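Local coordinates for protein methyl-coenzyme M reductase gamma subunit (Methermicoccus shengliensis DSM 18856, PDB 7NKG) that forms the gamma subunit of methyl-coenzyme M reductase, the factor 430-dependent enzyme that in methanogens releases methane from methyl-coenzyme M, at residues Y50-H54 with A79-I83. Numbering follows the deposited sequence.
Sequences YPSTH and AGDRI
The guanidinium of Arg-82 lies with one face over the backbone carbonyl of Ser-52, whose O sits 3.2 Å from NH2 and off toward the rim. Because the oxygen stands above the plane, no N-H points at it; it is not a hydrogen bond, though the partly negative oxygen probably still attracts the cation. At the edge of the same group is CB of Pro-51, while the ring of His-54 presents its own edge to NH1, the two planes 62° apart. A bend at chi3 (129°) turns the long arginine chain across the loop, and NH1 goes on to hydrogen-bond a backbone of another protein's chain.

The planes of the Tyr-50 ring and the Asp-81 carboxylate are 24° apart, but the two are not stacked: the carboxylate comes obliquely, OD1 touching Tyr-50 CB at 3.6 Å. Their polar ends look beyond the two segments: OD2 forms a salt bridge with Arg-129, and Tyr-50 OH bonds Glu-132, both on helix 128-140.

Just before strand 83-90, the backbones meet in a single bridge, Ser-52 opposite Asp-81. Thr-53 N donates to Gly-80 O at 2.9 Å, and its small branched side chain fits over the other backbone, CG2 packing 3.7 Å from Asp-81 O. Lacking a CB, Gly-80 accepts without strain the positive phi of the Schellman motif ending helix 75-79. One water accepts from Arg-82 N (2.9 Å) and approaches Pro-51 O unusually closely, linking the backbones. A second lies between Ser-52 OG, Ala-79 O and Asp-81 OD1, 2.7 Å from the last.

The pairing thus rests on one direct backbone bond plus waters, while the buried charges of Asp-81 and Arg-82 find their strongest polar partners outside the two segments.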
loop_
_atom_site.group_PDB
_atom_site.type_symbol
_atom_site.label_atom_id
_atom_site.label_comp_id
_atom_site.label_asym_id
_atom_site.label_seq_id
_atom_site.Cartn_x
_atom_site.Cartn_y
_atom_site.Cartn_z
ATOM N N TYR C 50 -39.792 11.436 27.572
ATOM C CA TYR C 50 -38.681 10.859 26.824
ATOM C C TYR C 50 -38.665 11.445 25.401
ATOM O O TYR C 50 -39.647 11.249 24.681
ATOM C CB TYR C 50 -38.836 9.329 26.697
ATOM C CG TYR C 50 -38.820 8.579 28.009
ATOM C CD1 TYR C 50 -37.626 8.246 28.626
ATOM C CD2 TYR C 50 -40.001 8.205 28.634
ATOM C CE1 TYR C 50 -37.604 7.589 29.847
ATOM C CE2 TYR C 50 -39.991 7.519 29.842
ATOM C CZ TYR C 50 -38.788 7.213 30.447
ATOM O OH TYR C 50 -38.759 6.501 31.626
ATOM N N PRO C 51 -37.593 12.136 24.954
ATOM C CA PRO C 51 -37.570 12.613 23.560
ATOM C C PRO C 51 -37.544 11.459 22.562
ATOM O O PRO C 51 -37.193 10.334 22.908
ATOM C CB PRO C 51 -36.295 13.453 23.462
ATOM C CG PRO C 51 -35.673 13.448 24.794
ATOM C CD PRO C 51 -36.341 12.452 25.663
ATOM N N SER C 52 -37.928 11.750 21.320
ATOM C CA SER C 52 -37.967 10.772 20.237
ATOM C C SER C 52 -36.825 11.018 19.266
ATOM O O SER C 52 -36.217 12.094 19.245
ATOM C CB SER C 52 -39.284 10.889 19.471
ATOM O OG SER C 52 -40.412 10.493 20.235
ATOM N N THR C 53 -36.545 10.012 18.437
ATOM C CA THR C 53 -35.609 10.156 17.335
ATOM C C THR C 53 -36.336 11.026 16.260
ATOM O O THR C 53 -37.572 11.132 16.268
ATOM C CB THR C 53 -35.293 8.768 16.743
ATOM O OG1 THR C 53 -36.531 8.194 16.282
ATOM C CG2 THR C 53 -34.583 7.847 17.747
ATOM N N HIS C 54 -35.579 11.607 15.328
ATOM C CA HIS C 54 -36.134 12.398 14.222
ATOM C C HIS C 54 -35.378 11.999 12.957
ATOM O O HIS C 54 -34.478 12.706 12.507
ATOM C CB HIS C 54 -36.049 13.901 14.519
ATOM C CG HIS C 54 -36.838 14.265 15.737
ATOM N ND1 HIS C 54 -38.223 14.261 15.720
ATOM C CD2 HIS C 54 -36.417 14.491 17.002
ATOM C CE1 HIS C 54 -38.602 14.550 16.956
ATOM N NE2 HIS C 54 -37.546 14.690 17.765
ATOM N N ALA C 79 -42.300 3.696 21.158
ATOM C CA ALA C 79 -42.389 5.155 21.287
ATOM C C ALA C 79 -41.330 5.924 20.475
ATOM O O ALA C 79 -41.420 7.150 20.381
ATOM C CB ALA C 79 -42.281 5.542 22.746
ATOM N N GLY C 80 -40.326 5.236 19.945
ATOM C CA GLY C 80 -39.273 5.878 19.173
ATOM C C GLY C 80 -38.273 6.616 20.037
ATOM O O GLY C 80 -37.643 7.560 19.564
ATOM N N ASP C 81 -38.031 6.144 21.287
ATOM C CA ASP C 81 -37.075 6.823 22.174
ATOM C C ASP C 81 -35.691 6.846 21.586
ATOM O O ASP C 81 -35.335 5.962 20.801
ATOM C CB ASP C 81 -36.965 6.117 23.531
ATOM C CG ASP C 81 -38.189 6.133 24.416
ATOM O OD1 ASP C 81 -39.155 6.842 24.079
ATOM O OD2 ASP C 81 -38.168 5.456 25.458
ATOM N N ARG C 82 -34.874 7.807 22.023
ATOM C CA ARG C 82 -33.476 7.839 21.628
ATOM C C ARG C 82 -32.739 6.686 22.343
ATOM O O ARG C 82 -33.181 6.227 23.404
ATOM C CB ARG C 82 -32.843 9.172 22.016
ATOM C CG ARG C 82 -33.509 10.357 21.311
ATOM C CD ARG C 82 -32.711 11.646 21.396
ATOM N NE ARG C 82 -32.516 12.268 20.072
ATOM C CZ ARG C 82 -33.095 13.380 19.604
ATOM N NH1 ARG C 82 -32.812 13.819 18.382
ATOM N NH2 ARG C 82 -33.960 14.061 20.351
ATOM N N ILE C 83 -31.633 6.229 21.764
ATOM C CA ILE C 83 -30.818 5.203 22.410
ATOM C C ILE C 83 -29.974 5.926 23.463
ATOM O O ILE C 83 -29.170 6.797 23.111
ATOM C CB ILE C 83 -29.911 4.442 21.399
ATOM C CG1 ILE C 83 -30.750 3.716 20.306
ATOM C CG2 ILE C 83 -28.960 3.457 22.133
ATOM C CD1 ILE C 83 -31.695 2.579 20.805
HETATM O O HOH W 1 -35.555 9.205 24.455
HETATM O O HOH W 2 -40.062 8.852 22.542
#